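Local coordinates for small COPII coat GTPase SAR1 (Encephalitozoon cuniculi, PDB 6VS4), which is a small GTPase of the COPII vesicle coat, an ADP-ribosylation factor relative with a P-loop nucleotide-binding fold, at residues F104-V116 against L135-I148. Numbering follows the deposited sequence.
Sequences FYDCHGIVFIVDV and LEKRAPVVVLMNKI. With GDP (guanosine-5'-diphosphate), chain D.
Leu135 sets its CB over one face of the Phe104 ring, 4.0 Å from the centroid and only 9° off the ring normal, a CH-pi contact in which the two side chains stand roughly at right angles. Glu136 CB reaches the same ring obliquely, 3.5 Å from Phe104 CD2. With CG anti to the backbone N (chi1 180°) and a bend at chi2, the Glu136 chain folds back so that its OE2 accepts from the amides of both Arg138 and Ala139, two bonds that hold this oxygen, while its CG lies 3.7 Å from Ile110 CD1.

Past this loop, strands 109-115 and 141-146 run parallel, their axes 4.7 Å apart and 21° off alignment. Amides and carbonyls bond in strict alternation, from Ile110 N to Pro140 O through to Val116 N to Asn146 O. Helix 122-135 is the connection of this beta-alpha-beta unit and covers the face that carries Ile110, Phe112 and Val114. On the other face Val111 packs beside Val142 and meets Leu144 CD1 through CG1.

At the C-terminal ends, where nucleotide sites of P-loop folds lie, Asn146 and Lys147 belong to the GDP pocket. Asn146 ND2 lies 2.9 Å from GDP N7; the side-chain ND2 donates to Ala50 O, while OD1 accepts from Ile193 N. Lys147, extended beyond CG, runs along the guanine, with CG 3.5 Å from GDP C6. Lys147 NZ makes a salt bridge to Asp115 OD2 at 3.0 Å, arriving from above the carboxylate plane, and also donates to GDP O4' and Asn49 O, while Asp115 OD1 accepts from His117 N.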
loop_
_atom_site.group_PDB
_atom_site.type_symbol
_atom_site.label_atom_id
_atom_site.label_comp_id
_atom_site.label_asym_id
_atom_site.label_seq_id
_atom_site.Cartn_x
_atom_site.Cartn_y
_atom_site.Cartn_z
ATOM N N PHE A 104 -44.344 3.737 -1.881
ATOM C CA PHE A 104 -44.221 2.986 -3.121
ATOM C C PHE A 104 -44.696 3.770 -4.339
ATOM O O PHE A 104 -44.717 3.220 -5.445
ATOM C CB PHE A 104 -44.979 1.659 -3.009
ATOM C CG PHE A 104 -44.424 0.731 -1.951
ATOM C CD1 PHE A 104 -44.749 0.903 -0.611
ATOM C CD2 PHE A 104 -43.560 -0.298 -2.292
ATOM C CE1 PHE A 104 -44.239 0.057 0.362
ATOM C CE2 PHE A 104 -43.045 -1.149 -1.320
ATOM C CZ PHE A 104 -43.380 -0.968 0.005
ATOM N N TYR A 105 -45.085 5.033 -4.166
ATOM C CA TYR A 105 -45.369 5.893 -5.307
ATOM C C TYR A 105 -44.061 6.283 -5.983
ATOM O O TYR A 105 -43.129 6.751 -5.323
ATOM C CB TYR A 105 -46.133 7.142 -4.869
ATOM N N ASP A 106 -43.991 6.078 -7.300
ATOM C CA ASP A 106 -42.786 6.366 -8.089
ATOM C C ASP A 106 -41.557 5.663 -7.512
ATOM O O ASP A 106 -40.429 6.148 -7.617
ATOM C CB ASP A 106 -42.552 7.876 -8.210
ATOM C CG ASP A 106 -41.742 8.244 -9.440
ATOM O OD1 ASP A 106 -41.436 7.348 -10.254
ATOM O OD2 ASP A 106 -41.417 9.437 -9.600
ATOM N N CYS A 107 -41.778 4.508 -6.899
ATOM C CA CYS A 107 -40.695 3.639 -6.464
ATOM C C CYS A 107 -40.039 2.987 -7.676
ATOM O O CYS A 107 -40.725 2.415 -8.528
ATOM C CB CYS A 107 -41.260 2.587 -5.513
ATOM S SG CYS A 107 -40.268 1.122 -5.251
ATOM N N HIS A 108 -38.709 3.069 -7.760
ATOM C CA HIS A 108 -38.000 2.532 -8.919
ATOM C C HIS A 108 -37.494 1.109 -8.720
ATOM O O HIS A 108 -37.419 0.348 -9.690
ATOM C CB HIS A 108 -36.808 3.425 -9.285
ATOM C CG HIS A 108 -37.193 4.711 -9.947
ATOM N ND1 HIS A 108 -37.478 5.858 -9.239
ATOM C CD2 HIS A 108 -37.357 5.025 -11.253
ATOM C CE1 HIS A 108 -37.794 6.825 -10.080
ATOM N NE2 HIS A 108 -37.728 6.346 -11.309
ATOM N N GLY A 109 -37.124 0.741 -7.499
ATOM C CA GLY A 109 -36.599 -0.587 -7.250
ATOM C C GLY A 109 -36.606 -0.885 -5.771
ATOM O O GLY A 109 -36.666 0.019 -4.934
ATOM N N ILE A 110 -36.537 -2.171 -5.458
ATOM C CA ILE A 110 -36.597 -2.640 -4.084
ATOM C C ILE A 110 -35.409 -3.549 -3.810
ATOM O O ILE A 110 -35.063 -4.405 -4.631
ATOM C CB ILE A 110 -37.932 -3.362 -3.798
ATOM C CG1 ILE A 110 -39.072 -2.341 -3.802
ATOM C CG2 ILE A 110 -37.861 -4.124 -2.480
ATOM C CD1 ILE A 110 -40.434 -2.933 -3.979
ATOM N N VAL A 111 -34.776 -3.340 -2.661
ATOM C CA VAL A 111 -33.798 -4.262 -2.106
ATOM C C VAL A 111 -34.422 -4.867 -0.853
ATOM O O VAL A 111 -34.620 -4.175 0.153
ATOM C CB VAL A 111 -32.468 -3.558 -1.807
ATOM C CG1 VAL A 111 -31.459 -4.521 -1.214
ATOM C CG2 VAL A 111 -31.932 -2.948 -3.075
ATOM N N PHE A 112 -34.752 -6.152 -0.918
ATOM C CA PHE A 112 -35.364 -6.867 0.191
ATOM C C PHE A 112 -34.314 -7.773 0.825
ATOM O O PHE A 112 -33.720 -8.611 0.137
ATOM C CB PHE A 112 -36.568 -7.681 -0.281
ATOM C CG PHE A 112 -37.401 -8.228 0.842
ATOM C CD1 PHE A 112 -37.086 -9.440 1.433
ATOM C CD2 PHE A 112 -38.500 -7.529 1.312
ATOM C CE1 PHE A 112 -37.859 -9.947 2.475
ATOM C CE2 PHE A 112 -39.275 -8.030 2.355
ATOM C CZ PHE A 112 -38.954 -9.239 2.934
ATOM N N ILE A 113 -34.084 -7.598 2.126
ATOM C CA ILE A 113 -32.998 -8.261 2.840
ATOM C C ILE A 113 -33.571 -9.235 3.862
ATOM O O ILE A 113 -34.473 -8.878 4.631
ATOM C CB ILE A 113 -32.079 -7.234 3.518
ATOM C CG1 ILE A 113 -31.569 -6.234 2.475
ATOM C CG2 ILE A 113 -30.922 -7.934 4.187
ATOM C CD1 ILE A 113 -30.543 -5.243 3.008
ATOM N N VAL A 114 -33.024 -10.453 3.893
ATOM C CA VAL A 114 -33.451 -11.504 4.811
ATOM C C VAL A 114 -32.248 -11.994 5.609
ATOM O O VAL A 114 -31.177 -12.242 5.046
ATOM C CB VAL A 114 -34.106 -12.681 4.056
ATOM C CG1 VAL A 114 -34.472 -13.821 5.024
ATOM C CG2 VAL A 114 -35.318 -12.217 3.280
ATOM N N ASP A 115 -32.438 -12.163 6.919
ATOM C CA ASP A 115 -31.451 -12.816 7.778
ATOM C C ASP A 115 -31.694 -14.324 7.715
ATOM O O ASP A 115 -32.649 -14.832 8.308
ATOM C CB ASP A 115 -31.563 -12.286 9.207
ATOM C CG ASP A 115 -30.533 -12.900 10.165
ATOM O OD1 ASP A 115 -29.868 -13.897 9.809
ATOM O OD2 ASP A 115 -30.403 -12.383 11.299
ATOM N N VAL A 116 -30.814 -15.045 7.015
ATOM C CA VAL A 116 -31.000 -16.479 6.832
ATOM C C VAL A 116 -30.775 -17.249 8.124
ATOM O O VAL A 116 -31.186 -18.409 8.230
ATOM C CB VAL A 116 -30.072 -17.016 5.725
ATOM C CG1 VAL A 116 -30.257 -16.223 4.446
ATOM C CG2 VAL A 116 -28.610 -16.968 6.177
ATOM N N LEU A 135 -48.062 -4.116 -2.464
ATOM C CA LEU A 135 -48.030 -2.662 -2.587
ATOM C C LEU A 135 -47.280 -2.184 -3.823
ATOM O O LEU A 135 -47.594 -1.111 -4.353
ATOM C CB LEU A 135 -47.401 -2.038 -1.338
ATOM C CG LEU A 135 -48.165 -2.222 -0.026
ATOM C CD1 LEU A 135 -47.432 -1.538 1.114
ATOM C CD2 LEU A 135 -49.585 -1.696 -0.144
ATOM N N GLU A 136 -46.302 -2.953 -4.294
ATOM C CA GLU A 136 -45.524 -2.622 -5.485
ATOM C C GLU A 136 -45.621 -3.802 -6.441
ATOM O O GLU A 136 -45.109 -4.887 -6.145
ATOM C CB GLU A 136 -44.064 -2.323 -5.131
ATOM C CG GLU A 136 -43.188 -1.980 -6.327
ATOM C CD GLU A 136 -43.762 -0.869 -7.187
ATOM O OE1 GLU A 136 -43.898 0.270 -6.685
ATOM O OE2 GLU A 136 -44.093 -1.140 -8.363
ATOM N N LYS A 137 -46.276 -3.595 -7.583
ATOM C CA LYS A 137 -46.539 -4.670 -8.531
ATOM C C LYS A 137 -45.797 -4.512 -9.855
ATOM O O LYS A 137 -46.036 -5.293 -10.781
ATOM C CB LYS A 137 -48.048 -4.786 -8.772
ATOM C CG LYS A 137 -48.783 -5.390 -7.577
ATOM C CD LYS A 137 -50.289 -5.293 -7.682
ATOM C CE LYS A 137 -50.934 -5.842 -6.418
ATOM N NZ LYS A 137 -52.396 -6.077 -6.577
ATOM N N ARG A 138 -44.901 -3.541 -9.964
ATOM C CA ARG A 138 -44.192 -3.283 -11.214
ATOM C C ARG A 138 -42.677 -3.246 -11.048
ATOM O O ARG A 138 -41.958 -3.709 -11.937
ATOM C CB ARG A 138 -44.688 -1.962 -11.830
ATOM N N ALA A 139 -42.177 -2.714 -9.933
ATOM C CA ALA A 139 -40.751 -2.460 -9.785
ATOM C C ALA A 139 -39.962 -3.751 -9.565
ATOM O O ALA A 139 -40.435 -4.682 -8.906
ATOM C CB ALA A 139 -40.500 -1.506 -8.622
ATOM N N PRO A 140 -38.737 -3.818 -10.080
ATOM C CA PRO A 140 -37.899 -4.998 -9.837
ATOM C C PRO A 140 -37.553 -5.152 -8.360
ATOM O O PRO A 140 -37.379 -4.177 -7.626
ATOM C CB PRO A 140 -36.648 -4.720 -10.675
ATOM C CG PRO A 140 -36.624 -3.223 -10.842
ATOM C CD PRO A 140 -38.062 -2.815 -10.921
ATOM N N VAL A 141 -37.460 -6.402 -7.924
ATOM C CA VAL A 141 -37.146 -6.734 -6.541
ATOM C C VAL A 141 -35.895 -7.598 -6.543
ATOM O O VAL A 141 -35.890 -8.692 -7.119
ATOM C CB VAL A 141 -38.304 -7.470 -5.840
ATOM C CG1 VAL A 141 -37.904 -7.844 -4.416
ATOM C CG2 VAL A 141 -39.573 -6.627 -5.840
ATOM N N VAL A 142 -34.841 -7.116 -5.903
ATOM C CA VAL A 142 -33.655 -7.922 -5.658
ATOM C C VAL A 142 -33.680 -8.358 -4.199
ATOM O O VAL A 142 -33.953 -7.550 -3.301
ATOM C CB VAL A 142 -32.361 -7.164 -6.028
ATOM C CG1 VAL A 142 -32.114 -5.975 -5.124
ATOM C CG2 VAL A 142 -31.187 -8.107 -5.991
ATOM N N VAL A 143 -33.470 -9.650 -3.969
ATOM C CA VAL A 143 -33.517 -10.233 -2.635
ATOM C C VAL A 143 -32.102 -10.598 -2.206
ATOM O O VAL A 143 -31.396 -11.334 -2.908
ATOM C CB VAL A 143 -34.441 -11.458 -2.585
ATOM C CG1 VAL A 143 -34.377 -12.097 -1.213
ATOM C CG2 VAL A 143 -35.852 -11.041 -2.900
ATOM N N LEU A 144 -31.689 -10.078 -1.057
ATOM C CA LEU A 144 -30.404 -10.408 -0.461
ATOM C C LEU A 144 -30.642 -11.379 0.684
ATOM O O LEU A 144 -31.191 -11.004 1.722
ATOM C CB LEU A 144 -29.684 -9.148 0.016
ATOM C CG LEU A 144 -29.417 -8.084 -1.065
ATOM C CD1 LEU A 144 -28.639 -6.887 -0.514
ATOM C CD2 LEU A 144 -28.699 -8.702 -2.235
ATOM N N MET A 145 -30.271 -12.634 0.482
ATOM C CA MET A 145 -30.204 -13.579 1.593
ATOM C C MET A 145 -28.897 -13.289 2.324
ATOM O O MET A 145 -27.811 -13.624 1.843
ATOM C CB MET A 145 -30.291 -15.017 1.092
ATOM C CG MET A 145 -31.615 -15.361 0.406
ATOM S SD MET A 145 -33.012 -15.551 1.538
ATOM C CE MET A 145 -34.333 -15.979 0.410
ATOM N N ASN A 146 -28.998 -12.623 3.466
ATOM C CA ASN A 146 -27.847 -12.066 4.161
ATOM C C ASN A 146 -27.446 -12.947 5.339
ATOM O O ASN A 146 -28.206 -13.809 5.785
ATOM C CB ASN A 146 -28.156 -10.643 4.644
ATOM C CG ASN A 146 -26.920 -9.904 5.129
ATOM O OD1 ASN A 146 -25.827 -10.090 4.601
ATOM N ND2 ASN A 146 -27.091 -9.060 6.142
ATOM N N LYS A 147 -26.227 -12.709 5.836
ATOM C CA LYS A 147 -25.659 -13.395 6.999
ATOM C C LYS A 147 -25.389 -14.875 6.730
ATOM O O LYS A 147 -25.450 -15.698 7.646
ATOM C CB LYS A 147 -26.547 -13.237 8.238
ATOM C CG LYS A 147 -26.930 -11.798 8.540
ATOM C CD LYS A 147 -27.263 -11.635 10.003
ATOM C CE LYS A 147 -27.844 -10.278 10.298
ATOM N NZ LYS A 147 -28.343 -10.240 11.690
ATOM N N ILE A 148 -25.045 -15.228 5.487
ATOM C CA ILE A 148 -24.763 -16.623 5.180
ATOM C C ILE A 148 -23.536 -17.124 5.921
ATOM O O ILE A 148 -23.363 -18.341 6.065
ATOM C CB ILE A 148 -24.601 -16.835 3.665
ATOM C CG1 ILE A 148 -23.342 -16.124 3.151
ATOM C CG2 ILE A 148 -25.870 -16.391 2.918
ATOM C CD1 ILE A 148 -23.119 -16.289 1.671
HETATM P PB GDP D . -31.607 -3.386 10.412
HETATM O O1B GDP D . -32.624 -3.481 11.565
HETATM O O2B GDP D . -31.283 -1.967 10.051
HETATM O O3B GDP D . -32.132 -4.225 9.245
HETATM O O3A GDP D . -30.289 -4.134 10.890
HETATM P PA GDP D . -28.768 -3.706 11.032
HETATM O O1A GDP D . -28.677 -2.795 12.245
HETATM O O2A GDP D . -28.235 -3.167 9.764
HETATM O "O5'" GDP D . -28.018 -5.056 11.434
HETATM C "C5'" GDP D . -28.253 -5.778 12.661
HETATM C "C4'" GDP D . -27.011 -6.550 13.031
HETATM O "O4'" GDP D . -26.736 -7.539 12.013
HETATM C "C3'" GDP D . -25.736 -5.713 13.190
HETATM O "O3'" GDP D . -25.046 -6.034 14.393
HETATM C "C2'" GDP D . -24.913 -6.083 11.952
HETATM O "O2'" GDP D . -23.520 -6.017 12.223
HETATM C "C1'" GDP D . -25.350 -7.527 11.740
HETATM N N9 GDP D . -25.136 -8.033 10.375
HETATM C C8 GDP D . -25.528 -7.465 9.191
HETATM N N7 GDP D . -25.167 -8.164 8.139
HETATM C C5 GDP D . -24.491 -9.252 8.666
HETATM C C6 GDP D . -23.819 -10.352 8.029
HETATM O O6 GDP D . -23.754 -10.590 6.825
HETATM N N1 GDP D . -23.234 -11.205 8.942
HETATM C C2 GDP D . -23.292 -11.062 10.303
HETATM N N2 GDP D . -22.676 -11.992 11.035
HETATM N N3 GDP D . -23.916 -10.055 10.908
HETATM C C4 GDP D . -24.474 -9.189 10.041
#